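Long-range contacts in Non-reducing end alpha-L-arabinofuranosidase BoGH43B (Bacteroides ovatus, PDB 5JOZ), which removes terminal non-reducing alpha-L-arabinofuranosyl residues from xyloglucan side branches, converting 'S' units to 'X' units during xyloglucan degradation: residues T371-V376 / W500-C505; R363-F368 / V479-Y484; E383-G388 / A491-A496; F378-E383 / I403-G408. All blocks are in the same frame, centred on the assembly; numbering follows the deposited sequence.

Interaction 1 of 4, residues T371-V376 / W500-C505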
loop_
_atom_site.group_PDB
_atom_site.type_symbol
_atom_site.label_atom_id
_atom_site.label_comp_id
_atom_site.label_asym_id
_atom_site.label_seq_id
_atom_site.Cartn_x
_atom_site.Cartn_y
_atom_site.Cartn_z
ATOM N N THR A 371 9.913 -15.834 -6.214
ATOM C CA THR A 371 10.915 -15.717 -7.245
ATOM C C THR A 371 10.484 -14.583 -8.153
ATOM O O THR A 371 9.342 -14.530 -8.591
ATOM C CB THR A 371 11.043 -17.017 -8.056
ATOM O OG1 THR A 371 11.529 -18.046 -7.193
ATOM C CG2 THR A 371 12.017 -16.843 -9.229
ATOM N N ALA A 372 11.415 -13.682 -8.422
ATOM C CA ALA A 372 11.198 -12.566 -9.328
ATOM C C ALA A 372 12.377 -12.553 -10.263
ATOM O O ALA A 372 13.513 -12.592 -9.800
ATOM C CB ALA A 372 11.148 -11.270 -8.548
ATOM N N SER A 373 12.125 -12.507 -11.567
ATOM C CA SER A 373 13.216 -12.419 -12.533
ATOM C C SER A 373 12.806 -11.641 -13.767
ATOM O O SER A 373 11.629 -11.529 -14.074
ATOM C CB SER A 373 13.702 -13.810 -12.934
ATOM O OG SER A 373 12.646 -14.580 -13.484
ATOM N N ALA A 374 13.808 -11.137 -14.474
ATOM C CA ALA A 374 13.598 -10.295 -15.634
ATOM C C ALA A 374 14.723 -10.495 -16.626
ATOM O O ALA A 374 15.891 -10.478 -16.249
ATOM C CB ALA A 374 13.537 -8.833 -15.210
ATOM N N LYS A 375 14.361 -10.658 -17.891
ATOM C CA LYS A 375 15.321 -10.677 -18.984
ATOM C C LYS A 375 15.503 -9.228 -19.441
ATOM O O LYS A 375 14.526 -8.564 -19.802
ATOM C CB LYS A 375 14.785 -11.545 -20.124
ATOM C CG LYS A 375 15.744 -11.851 -21.270
ATOM C CD LYS A 375 14.958 -12.084 -22.560
ATOM C CE LYS A 375 15.651 -13.019 -23.532
ATOM N NZ LYS A 375 14.867 -13.128 -24.801
ATOM N N VAL A 376 16.750 -8.758 -19.439
ATOM C CA VAL A 376 17.071 -7.371 -19.738
ATOM C C VAL A 376 18.234 -7.264 -20.732
ATOM O O VAL A 376 19.205 -8.034 -20.681
ATOM C CB VAL A 376 17.363 -6.574 -18.440
ATOM C CG1 VAL A 376 18.530 -7.167 -17.669
ATOM C CG2 VAL A 376 17.599 -5.090 -18.730
ATOM N N TRP A 500 10.765 -9.342 -20.472
ATOM C CA TRP A 500 9.716 -9.831 -19.594
ATOM C C TRP A 500 10.118 -9.739 -18.134
ATOM O O TRP A 500 11.268 -9.434 -17.829
ATOM C CB TRP A 500 9.309 -11.260 -19.971
ATOM C CG TRP A 500 10.437 -12.245 -20.187
ATOM C CD1 TRP A 500 10.915 -12.685 -21.388
ATOM C CD2 TRP A 500 11.190 -12.929 -19.182
ATOM N NE1 TRP A 500 11.923 -13.589 -21.195
ATOM C CE2 TRP A 500 12.106 -13.771 -19.851
ATOM C CE3 TRP A 500 11.166 -12.934 -17.782
ATOM C CZ2 TRP A 500 13.007 -14.599 -19.165
ATOM C CZ3 TRP A 500 12.070 -13.748 -17.096
ATOM C CH2 TRP A 500 12.986 -14.560 -17.792
ATOM N N PHE A 501 9.142 -9.975 -17.259
ATOM C CA PHE A 501 9.305 -9.926 -15.806
ATOM C C PHE A 501 8.377 -10.979 -15.198
ATOM O O PHE A 501 7.155 -10.876 -15.349
ATOM C CB PHE A 501 8.941 -8.533 -15.277
ATOM C CG PHE A 501 9.317 -8.300 -13.835
ATOM C CD1 PHE A 501 8.569 -8.858 -12.793
ATOM C CD2 PHE A 501 10.404 -7.489 -13.510
ATOM C CE1 PHE A 501 8.913 -8.630 -11.470
ATOM C CE2 PHE A 501 10.752 -7.259 -12.188
ATOM C CZ PHE A 501 10.011 -7.829 -11.166
ATOM N N ASP A 502 8.975 -11.986 -14.551
ATOM C CA ASP A 502 8.274 -13.047 -13.837
ATOM C C ASP A 502 8.150 -12.692 -12.374
ATOM O O ASP A 502 9.105 -12.239 -11.760
ATOM C CB ASP A 502 9.041 -14.371 -13.907
ATOM C CG ASP A 502 8.965 -15.041 -15.268
ATOM O OD1 ASP A 502 8.298 -14.537 -16.210
ATOM O OD2 ASP A 502 9.596 -16.107 -15.389
ATOM N N PHE A 503 6.979 -12.940 -11.809
ATOM C CA PHE A 503 6.735 -12.709 -10.398
ATOM C C PHE A 503 5.920 -13.891 -9.869
ATOM O O PHE A 503 4.748 -14.030 -10.216
ATOM C CB PHE A 503 5.975 -11.388 -10.231
ATOM C CG PHE A 503 6.014 -10.837 -8.834
ATOM C CD1 PHE A 503 7.184 -10.269 -8.328
ATOM C CD2 PHE A 503 4.887 -10.885 -8.018
ATOM C CE1 PHE A 503 7.232 -9.758 -7.040
ATOM C CE2 PHE A 503 4.930 -10.374 -6.730
ATOM C CZ PHE A 503 6.107 -9.810 -6.241
ATOM N N ARG A 504 6.541 -14.752 -9.063
ATOM C CA ARG A 504 5.875 -15.957 -8.568
ATOM C C ARG A 504 5.834 -15.981 -7.049
ATOM O O ARG A 504 6.869 -16.100 -6.409
ATOM C CB ARG A 504 6.584 -17.198 -9.099
ATOM C CG ARG A 504 5.736 -18.454 -9.005
ATOM C CD ARG A 504 6.535 -19.662 -9.446
ATOM N NE ARG A 504 7.147 -19.449 -10.760
ATOM C CZ ARG A 504 6.618 -19.792 -11.938
ATOM N NH1 ARG A 504 5.432 -20.406 -12.020
ATOM N NH2 ARG A 504 7.300 -19.526 -13.059
ATOM N N CYS A 505 4.631 -15.855 -6.492
ATOM C CA CYS A 505 4.399 -15.984 -5.059
ATOM C C CYS A 505 4.204 -17.461 -4.667
ATOM O O CYS A 505 3.470 -18.217 -5.327
ATOM C CB CYS A 505 3.172 -15.185 -4.646
ATOM S SG CYS A 505 3.242 -13.422 -5.020
#

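Interaction 2 of 4, residues R363-F368 / V479-Y484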
loop_
_atom_site.group_PDB
_atom_site.type_symbol
_atom_site.label_atom_id
_atom_site.label_comp_id
_atom_site.label_asym_id
_atom_site.label_seq_id
_atom_site.Cartn_x
_atom_site.Cartn_y
_atom_site.Cartn_z
ATOM N N ARG A 363 6.747 -3.433 -8.003
ATOM C CA ARG A 363 5.535 -3.905 -7.398
ATOM C C ARG A 363 5.769 -4.431 -6.002
ATOM O O ARG A 363 6.874 -4.864 -5.659
ATOM C CB ARG A 363 4.867 -4.940 -8.297
ATOM C CG ARG A 363 5.486 -6.322 -8.291
ATOM C CD ARG A 363 4.491 -7.338 -8.816
ATOM N NE ARG A 363 4.520 -7.446 -10.262
ATOM C CZ ARG A 363 3.716 -8.229 -10.969
ATOM N NH1 ARG A 363 2.791 -8.976 -10.376
ATOM N NH2 ARG A 363 3.836 -8.259 -12.287
ATOM N N ARG A 364 4.692 -4.404 -5.223
ATOM C CA ARG A 364 4.684 -4.852 -3.843
ATOM C C ARG A 364 5.148 -6.306 -3.715
ATOM O O ARG A 364 4.691 -7.170 -4.466
ATOM C CB ARG A 364 3.265 -4.758 -3.283
ATOM C CG ARG A 364 2.716 -3.349 -3.119
ATOM C CD ARG A 364 1.200 -3.364 -3.150
ATOM N NE ARG A 364 0.613 -2.028 -2.988
ATOM C CZ ARG A 364 0.586 -1.063 -3.914
ATOM N NH1 ARG A 364 1.127 -1.233 -5.125
ATOM N NH2 ARG A 364 0.002 0.108 -3.621
ATOM N N GLN A 365 6.062 -6.573 -2.784
ATOM C CA GLN A 365 6.370 -7.959 -2.424
ATOM C C GLN A 365 5.187 -8.548 -1.640
ATOM O O GLN A 365 5.014 -8.294 -0.453
ATOM C CB GLN A 365 7.662 -8.070 -1.632
ATOM C CG GLN A 365 8.151 -9.512 -1.551
ATOM C CD GLN A 365 9.330 -9.683 -0.631
ATOM O OE1 GLN A 365 10.100 -8.752 -0.428
ATOM N NE2 GLN A 365 9.484 -10.886 -0.070
ATOM N N ALA A 366 4.382 -9.330 -2.341
ATOM C CA ALA A 366 3.126 -9.864 -1.842
ATOM C C ALA A 366 3.257 -11.239 -1.172
ATOM O O ALA A 366 2.237 -11.826 -0.782
ATOM C CB ALA A 366 2.134 -9.949 -3.001
ATOM N N ALA A 367 4.479 -11.763 -1.064
ATOM C CA ALA A 367 4.713 -13.034 -0.377
ATOM C C ALA A 367 6.106 -13.101 0.247
ATOM O O ALA A 367 7.061 -12.501 -0.247
ATOM C CB ALA A 367 4.505 -14.192 -1.341
ATOM N N PHE A 368 6.207 -13.814 1.358
ATOM C CA PHE A 368 7.500 -14.081 1.956
ATOM C C PHE A 368 8.374 -14.850 0.985
ATOM O O PHE A 368 9.501 -14.447 0.725
ATOM C CB PHE A 368 7.340 -14.859 3.250
ATOM C CG PHE A 368 6.740 -14.047 4.350
ATOM C CD1 PHE A 368 7.472 -13.026 4.948
ATOM C CD2 PHE A 368 5.429 -14.270 4.761
ATOM C CE1 PHE A 368 6.911 -12.262 5.970
ATOM C CE2 PHE A 368 4.869 -13.512 5.772
ATOM C CZ PHE A 368 5.610 -12.511 6.381
ATOM N N VAL A 479 8.336 -3.550 1.350
ATOM C CA VAL A 479 9.247 -3.747 0.220
ATOM C C VAL A 479 8.547 -3.745 -1.152
ATOM O O VAL A 479 7.495 -4.362 -1.334
ATOM C CB VAL A 479 10.046 -5.065 0.393
ATOM C CG1 VAL A 479 10.789 -5.440 -0.884
ATOM C CG2 VAL A 479 11.022 -4.943 1.564
ATOM N N PHE A 480 9.147 -3.048 -2.109
ATOM C CA PHE A 480 8.790 -3.200 -3.518
ATOM C C PHE A 480 9.975 -3.806 -4.237
ATOM O O PHE A 480 11.121 -3.470 -3.934
ATOM C CB PHE A 480 8.473 -1.856 -4.157
ATOM C CG PHE A 480 7.089 -1.368 -3.893
ATOM C CD1 PHE A 480 6.705 -1.017 -2.617
ATOM C CD2 PHE A 480 6.178 -1.234 -4.925
ATOM C CE1 PHE A 480 5.420 -0.543 -2.358
ATOM C CE2 PHE A 480 4.892 -0.765 -4.676
ATOM C CZ PHE A 480 4.517 -0.415 -3.387
ATOM N N ILE A 481 9.697 -4.673 -5.196
ATOM C CA ILE A 481 10.725 -5.218 -6.080
ATOM C C ILE A 481 10.424 -4.635 -7.446
ATOM O O ILE A 481 9.278 -4.675 -7.890
ATOM C CB ILE A 481 10.727 -6.756 -6.058
ATOM C CG1 ILE A 481 11.014 -7.212 -4.616
ATOM C CG2 ILE A 481 11.756 -7.324 -7.033
ATOM C CD1 ILE A 481 11.313 -8.678 -4.431
ATOM N N GLY A 482 11.439 -4.055 -8.090
ATOM C CA GLY A 482 11.230 -3.345 -9.339
ATOM C C GLY A 482 12.406 -3.227 -10.287
ATOM O O GLY A 482 13.561 -3.374 -9.901
ATOM N N MET A 483 12.069 -2.929 -11.537
ATOM C CA MET A 483 13.035 -2.619 -12.594
ATOM C C MET A 483 13.555 -1.209 -12.359
ATOM O O MET A 483 12.821 -0.344 -11.874
ATOM C CB MET A 483 12.375 -2.722 -13.970
ATOM C CG MET A 483 11.868 -4.121 -14.276
ATOM S SD MET A 483 10.721 -4.237 -15.650
ATOM C CE MET A 483 9.259 -3.494 -14.934
ATOM N N TYR A 484 14.815 -0.988 -12.699
ATOM C CA TYR A 484 15.503 0.254 -12.353
ATOM C C TYR A 484 16.598 0.582 -13.363
ATOM O O TYR A 484 17.282 -0.320 -13.843
ATOM C CB TYR A 484 16.112 0.119 -10.959
ATOM C CG TYR A 484 16.862 1.327 -10.460
ATOM C CD1 TYR A 484 16.191 2.513 -10.189
ATOM C CD2 TYR A 484 18.247 1.281 -10.224
ATOM C CE1 TYR A 484 16.864 3.625 -9.700
ATOM C CE2 TYR A 484 18.933 2.392 -9.735
ATOM C CZ TYR A 484 18.232 3.562 -9.478
ATOM O OH TYR A 484 18.869 4.685 -9.006
#

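Interaction 3 of 4, residues E383-G388 / A491-A496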
loop_
_atom_site.group_PDB
_atom_site.type_symbol
_atom_site.label_atom_id
_atom_site.label_comp_id
_atom_site.label_asym_id
_atom_site.label_seq_id
_atom_site.Cartn_x
_atom_site.Cartn_y
_atom_site.Cartn_z
ATOM N N GLU A 383 31.186 3.891 -16.088
ATOM C CA GLU A 383 30.986 3.267 -14.757
ATOM C C GLU A 383 29.736 3.728 -13.970
ATOM O O GLU A 383 29.159 2.930 -13.241
ATOM C CB GLU A 383 32.263 3.373 -13.888
ATOM C CG GLU A 383 33.503 2.741 -14.548
ATOM C CD GLU A 383 34.565 2.191 -13.586
ATOM O OE1 GLU A 383 34.529 2.489 -12.368
ATOM O OE2 GLU A 383 35.462 1.456 -14.070
ATOM N N ASN A 384 29.299 4.979 -14.167
ATOM C CA ASN A 384 28.096 5.531 -13.500
ATOM C C ASN A 384 26.733 4.968 -13.972
ATOM O O ASN A 384 25.704 5.261 -13.362
ATOM C CB ASN A 384 28.073 7.087 -13.548
ATOM C CG ASN A 384 28.145 7.668 -14.975
ATOM O OD1 ASN A 384 29.216 7.720 -15.578
ATOM N ND2 ASN A 384 27.018 8.154 -15.490
ATOM N N GLU A 385 26.736 4.163 -15.033
ATOM C CA GLU A 385 25.516 3.729 -15.709
ATOM C C GLU A 385 25.149 2.335 -15.256
ATOM O O GLU A 385 26.001 1.425 -15.211
ATOM C CB GLU A 385 25.712 3.734 -17.221
ATOM C CG GLU A 385 25.987 5.118 -17.782
ATOM C CD GLU A 385 26.014 5.151 -19.295
ATOM O OE1 GLU A 385 26.418 4.146 -19.913
ATOM O OE2 GLU A 385 25.642 6.198 -19.869
ATOM N N GLU A 386 23.878 2.173 -14.911
ATOM C CA GLU A 386 23.405 0.925 -14.348
ATOM C C GLU A 386 21.917 0.722 -14.577
ATOM O O GLU A 386 21.153 1.677 -14.746
ATOM C CB GLU A 386 23.764 0.854 -12.853
ATOM C CG GLU A 386 23.215 2.010 -12.031
ATOM C CD GLU A 386 23.845 2.159 -10.652
ATOM O OE1 GLU A 386 25.033 1.784 -10.458
ATOM O OE2 GLU A 386 23.142 2.690 -9.762
ATOM N N ALA A 387 21.529 -0.544 -14.613
ATOM C CA ALA A 387 20.137 -0.928 -14.743
ATOM C C ALA A 387 19.972 -2.382 -14.332
ATOM O O ALA A 387 20.889 -3.198 -14.498
ATOM C CB ALA A 387 19.649 -0.732 -16.172
ATOM N N GLY A 388 18.800 -2.705 -13.798
ATOM C CA GLY A 388 18.526 -4.043 -13.324
ATOM C C GLY A 388 17.324 -4.060 -12.419
ATOM O O GLY A 388 16.349 -3.353 -12.682
ATOM N N ALA A 491 22.462 11.082 -17.532
ATOM C CA ALA A 491 21.545 10.129 -18.163
ATOM C C ALA A 491 22.327 8.904 -18.637
ATOM O O ALA A 491 23.517 9.014 -18.939
ATOM C CB ALA A 491 20.828 10.775 -19.342
ATOM N N ASN A 492 21.664 7.746 -18.688
ATOM C CA ASN A 492 22.237 6.556 -19.325
ATOM C C ASN A 492 22.309 6.826 -20.826
ATOM O O ASN A 492 21.386 7.393 -21.396
ATOM C CB ASN A 492 21.407 5.273 -19.062
ATOM C CG ASN A 492 21.735 4.599 -17.730
ATOM O OD1 ASN A 492 22.684 4.964 -17.042
ATOM N ND2 ASN A 492 20.943 3.592 -17.370
ATOM N N THR A 493 23.407 6.416 -21.449
ATOM C CA THR A 493 23.597 6.573 -22.895
ATOM C C THR A 493 22.562 5.739 -23.644
ATOM O O THR A 493 21.902 6.232 -24.558
ATOM C CB THR A 493 25.013 6.140 -23.332
ATOM O OG1 THR A 493 25.272 4.817 -22.844
ATOM C CG2 THR A 493 26.080 7.094 -22.788
ATOM N N ASN A 494 22.414 4.484 -23.221
ATOM C CA ASN A 494 21.493 3.538 -23.839
ATOM C C ASN A 494 20.298 3.202 -22.944
ATOM O O ASN A 494 20.390 3.240 -21.721
ATOM C CB ASN A 494 22.218 2.224 -24.139
ATOM C CG ASN A 494 23.397 2.397 -25.073
ATOM O OD1 ASN A 494 23.304 3.075 -26.102
ATOM N ND2 ASN A 494 24.514 1.764 -24.730
ATOM N N PRO A 495 19.183 2.820 -23.563
ATOM C CA PRO A 495 18.062 2.320 -22.789
ATOM C C PRO A 495 18.313 0.913 -22.233
ATOM O O PRO A 495 19.138 0.173 -22.769
ATOM C CB PRO A 495 16.921 2.281 -23.813
ATOM C CG PRO A 495 17.587 2.149 -25.132
ATOM C CD PRO A 495 18.880 2.894 -25.005
ATOM N N ALA A 496 17.606 0.572 -21.157
ATOM C CA ALA A 496 17.559 -0.792 -20.643
ATOM C C ALA A 496 16.209 -1.387 -21.048
ATOM O O ALA A 496 15.173 -0.870 -20.650
ATOM C CB ALA A 496 17.718 -0.794 -19.139
HETATM O O HOH W 1 24.094 2.981 -21.249
#

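Interaction 4 of 4, residues F378-E383 / I403-G408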
loop_
_atom_site.group_PDB
_atom_site.type_symbol
_atom_site.label_atom_id
_atom_site.label_comp_id
_atom_site.label_asym_id
_atom_site.label_seq_id
_atom_site.Cartn_x
_atom_site.Cartn_y
_atom_site.Cartn_z
ATOM N N PHE A 378 20.918 -4.495 -21.673
ATOM C CA PHE A 378 21.497 -3.222 -21.236
ATOM C C PHE A 378 22.997 -3.160 -21.445
ATOM O O PHE A 378 23.742 -3.907 -20.816
ATOM C CB PHE A 378 21.170 -2.923 -19.761
ATOM C CG PHE A 378 21.713 -1.597 -19.287
ATOM C CD1 PHE A 378 21.327 -0.413 -19.910
ATOM C CD2 PHE A 378 22.629 -1.526 -18.237
ATOM C CE1 PHE A 378 21.839 0.816 -19.491
ATOM C CE2 PHE A 378 23.140 -0.303 -17.816
ATOM C CZ PHE A 378 22.742 0.864 -18.437
ATOM N N ILE A 379 23.427 -2.247 -22.317
ATOM C CA ILE A 379 24.844 -1.998 -22.566
ATOM C C ILE A 379 25.231 -0.688 -21.884
ATOM O O ILE A 379 24.846 0.384 -22.357
ATOM C CB ILE A 379 25.152 -1.896 -24.083
ATOM C CG1 ILE A 379 24.682 -3.153 -24.826
ATOM C CG2 ILE A 379 26.641 -1.634 -24.312
ATOM C CD1 ILE A 379 25.314 -4.457 -24.356
ATOM N N PRO A 380 25.966 -0.760 -20.754
ATOM C CA PRO A 380 26.481 0.472 -20.154
ATOM C C PRO A 380 27.764 0.903 -20.851
ATOM O O PRO A 380 28.568 0.054 -21.208
ATOM C CB PRO A 380 26.761 0.067 -18.710
ATOM C CG PRO A 380 27.073 -1.385 -18.776
ATOM C CD PRO A 380 26.317 -1.948 -19.952
ATOM N N LYS A 381 27.944 2.205 -21.043
ATOM C CA LYS A 381 29.138 2.732 -21.713
ATOM C C LYS A 381 30.169 3.343 -20.746
ATOM O O LYS A 381 31.310 3.535 -21.146
ATOM C CB LYS A 381 28.749 3.748 -22.802
ATOM N N VAL A 382 29.783 3.638 -19.498
ATOM C CA VAL A 382 30.712 4.197 -18.491
ATOM C C VAL A 382 30.270 3.820 -17.059
ATOM O O VAL A 382 29.109 3.461 -16.847
ATOM C CB VAL A 382 30.891 5.726 -18.702
ATOM C CG1 VAL A 382 29.609 6.499 -18.386
ATOM C CG2 VAL A 382 32.098 6.275 -17.938
ATOM N N GLU A 383 31.186 3.891 -16.088
ATOM C CA GLU A 383 30.986 3.267 -14.757
ATOM C C GLU A 383 29.736 3.728 -13.970
ATOM O O GLU A 383 29.159 2.930 -13.241
ATOM C CB GLU A 383 32.263 3.373 -13.888
ATOM C CG GLU A 383 33.503 2.741 -14.548
ATOM C CD GLU A 383 34.565 2.191 -13.586
ATOM O OE1 GLU A 383 34.529 2.489 -12.368
ATOM O OE2 GLU A 383 35.462 1.456 -14.070
ATOM N N ILE A 403 23.308 -4.283 -13.761
ATOM C CA ILE A 403 24.302 -4.403 -14.804
ATOM C C ILE A 403 24.947 -3.040 -14.940
ATOM O O ILE A 403 24.237 -2.034 -15.080
ATOM C CB ILE A 403 23.678 -4.755 -16.169
ATOM C CG1 ILE A 403 22.954 -6.093 -16.091
ATOM C CG2 ILE A 403 24.751 -4.777 -17.273
ATOM C CD1 ILE A 403 22.078 -6.371 -17.283
ATOM N N THR A 404 26.281 -3.022 -14.924
ATOM C CA THR A 404 27.083 -1.790 -15.045
ATOM C C THR A 404 28.443 -2.118 -15.701
ATOM O O THR A 404 28.648 -3.247 -16.179
ATOM C CB THR A 404 27.270 -1.118 -13.659
ATOM O OG1 THR A 404 27.956 0.132 -13.800
ATOM C CG2 THR A 404 28.041 -2.005 -12.709
ATOM N N GLU A 405 29.354 -1.142 -15.724
ATOM C CA GLU A 405 30.691 -1.306 -16.302
ATOM C C GLU A 405 31.714 -1.038 -15.201
ATOM O O GLU A 405 31.644 -0.022 -14.518
ATOM C CB GLU A 405 30.889 -0.349 -17.487
ATOM C CG GLU A 405 32.076 -0.668 -18.405
ATOM C CD GLU A 405 31.796 -1.755 -19.447
ATOM O OE1 GLU A 405 32.742 -2.135 -20.168
ATOM O OE2 GLU A 405 30.641 -2.236 -19.569
ATOM N N ARG A 406 32.644 -1.967 -15.017
ATOM C CA ARG A 406 33.698 -1.831 -14.029
ATOM C C ARG A 406 35.011 -2.185 -14.683
ATOM O O ARG A 406 35.169 -3.288 -15.190
ATOM C CB ARG A 406 33.440 -2.764 -12.837
ATOM C CG ARG A 406 32.311 -2.325 -11.912
ATOM C CD ARG A 406 32.681 -1.082 -11.101
ATOM N NE ARG A 406 31.569 -0.540 -10.312
ATOM C CZ ARG A 406 30.614 0.282 -10.755
ATOM N NH1 ARG A 406 30.559 0.679 -12.020
ATOM N NH2 ARG A 406 29.687 0.708 -9.913
ATOM N N ASN A 407 35.939 -1.235 -14.690
ATOM C CA ASN A 407 37.269 -1.425 -15.268
ATOM C C ASN A 407 37.241 -2.019 -16.677
ATOM O O ASN A 407 37.897 -3.018 -16.969
ATOM C CB ASN A 407 38.124 -2.244 -14.298
ATOM C CG ASN A 407 38.422 -1.479 -13.025
ATOM O OD1 ASN A 407 38.651 -0.273 -13.057
ATOM N ND2 ASN A 407 38.408 -2.170 -11.902
ATOM N N GLY A 408 36.441 -1.392 -17.535
ATOM C CA GLY A 408 36.281 -1.824 -18.928
ATOM C C GLY A 408 35.659 -3.193 -19.144
ATOM O O GLY A 408 35.761 -3.749 -20.239
#

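Interaction 1 of 4, residues T371-V376 / W500-C505
T371 and R504 form an antiparallel hydrogen-bonded pair, R504 N giving a nearly straight bond of 2.8 Å to T371 O. A372 turns to the other face, where its CB lies 4.1 Å from CD1 of F503. At S373 the ladder tightens, with D502 N only 2.7 Å from S373 O. A chi1 of 58°, which sets OG between its own N and carbonyl carbon, brings S373 OG to the edge of the W500 indole, 3.8 Å from CZ3; D502 is salt-bridged to R311, which also meets the W500 ring in a cation-pi contact. Two neighbouring strands of a concanavalin A-like β-sandwich, antiparallel at 174°, thus carry small A372 and A374 beside large F501 and F503 on the inner face, F501 reaching L389 of the facing sheet. A374 CB meets F501 CD2 at 3.8 Å. The backbone bond from K375 N to W500 O is weak, but K375 CB stands over the five-membered ring of W500, 3.8 Å from its centroid, in a CH-pi contact. With an alanine at W500, the K375 chain would probably lose the ring it lies on and R311 its cation-pi partner. K375 NZ is salt-bridged to D499, a calcium ligand.

Interaction 2 of 4, residues R363-F368 / V479-Y484
R363 and I481 exchange both of their backbone bonds: R363 N gives to I481 O at 2.8 Å, and I481 N answers to R363 O at 2.9 Å. R364 and F480 follow as a non-hydrogen-bonded pair, and beyond the end of the strand Q365 N still donates to V479 O at 3.0 Å, along an almost straight N-H line of 177°. The Q365 amide is satisfied at both ends. Its NE2 donates to A367 O at 2.9 Å, close to the amide plane, a bond within the loop that follows the strand; its OE1 is hydrogen-bonded to Y447 OH. Because the Q365 chain is extended, with CG anti to the backbone N (chi1 -166°), it runs beside V479, and OE1 also touches CG1 of V479 at 3.4 Å. R364 behaves differently. Its aliphatic part lies against the F480 ring: R364 CG is 3.5 Å from F480 CZ, and R364 CA sits over the centre of one ring face. The two side chains point the same way, with guanidinium and ring planes 57° apart, and R364 NE donates to M13 O. F480 itself stacks on Y35, so R364 and F480 together meet the glycosidase family 43 part of the chain. On the other side of the sheet R363 touches F503 of strand 496-505, while strand 480-486 lies between strands 359-364 and 389-392.

Interaction 3 of 4, residues E383-G388 / A491-A496
No β-ladder joins E385 and N492, whose CA atoms are 5.6 Å apart, or A387 and A496, with CA atoms at 6.4 Å: a short strand lies against an irregular loop, and side chains make the connection. E385 carries most of it. Its chain, extended beyond CG, slides past N492 in the opposite direction, so that N492 OD1 rests 3.3 Å from E385 CB, and the carboxylate arrives crosswise at T493. There T493 N donates to E385 OE2 at 2.7 Å, approaching from above the carboxylate plane, 49° out of it. The T493 methyl is pressed close to the same oxygen, T493 CG2 to E385 OE2 being 3.1 Å. The other oxygen, OE1, receives a hydrogen bond from a water that in turn accepts one from N494 N, and it is also hydrogen-bonded to K381 N; this E385 carboxylate therefore ties together backbone amides of two loops. N492 makes the second direct bond through its amide. ND2 donates to E386 O at 3.3 Å, the acceptor lying in the amide plane although the donor stands above the carbonyl plane. The E386 side chain leaves on the other side, and its carboxylate is salt-bridged to R415 and hydrogen-bonded to N488. Deeper in, A387 and A496 touch methyl to methyl, CB to CB 3.5 Å. A387 belongs to the sheet of strand 480-486 and A496 begins strand 496-505 of the facing sheet, so the 491-496 loop is a sheet-to-sheet connection of the concanavalin A-like β-sandwich.

Interaction 4 of 4, residues F378-E383 / I403-G408
F378 and I403 form the buried end of this contact, the ring edge of F378 meeting the strand: F378 CE2 lies 3.4 Å from I403 O, near the ring plane, and F378 CD2 packs 4.0 Å from I403 CB. Setting CG anti to the backbone N (chi1 -178°) is what swings the ring toward I403. P380 fits in next: P380 CG is pressed 3.4 Å from T404 C, and the CD atom of the same proline faces the CG2 branch of I403. The T404 hydroxyl is hydrogen-bonded to E385 O, just beyond the loop segment. Strand 397-406 is the first arm of a β-hairpin in the concanavalin A-like domain; N407 and G408, both with positive phi, form its two-residue turn with backbone angles close to type I', and strand 409-418 returns from it. Toward this solvent-facing tip the buried packing gives way to polar bonds. E383 stretches alongside the backbone, E383 CG 3.3 Å from E405 O, and its OE2 accepts from N407 N at 2.8 Å, the donor standing above the carboxylate plane. R406 starts out away from the loop, but bends at chi2 (-70°) and comes back. Its NH1 donates to E383 O at 2.9 Å, close to the guanidinium plane, and also to E405 O at 2.8 Å. A leucine at R406 would probably leave both carbonyls without this shared donor and let the E383 end of the loop move more freely.

In the fold
All four contacts belong to the C-terminal concanavalin A-like domain, and they show how a β-sandwich is knitted from segments distant in sequence. Interaction 1 lies in one sheet, while interactions 2, 3 and 4 all reach the other. The centres of interactions 1 and 2 are about 11 Å apart, F501 and F503 packing across to M483 and R363, and their segments alternate along the chain. Interactions 3 and 4, about 8 Å apart between centres and sharing E383, also alternate, and both fall between the two segments of interaction 1. Interaction 2 faces the catalytic part of the chain, while interactions 3 and 4 lie among loops at the end of the domain remote from it.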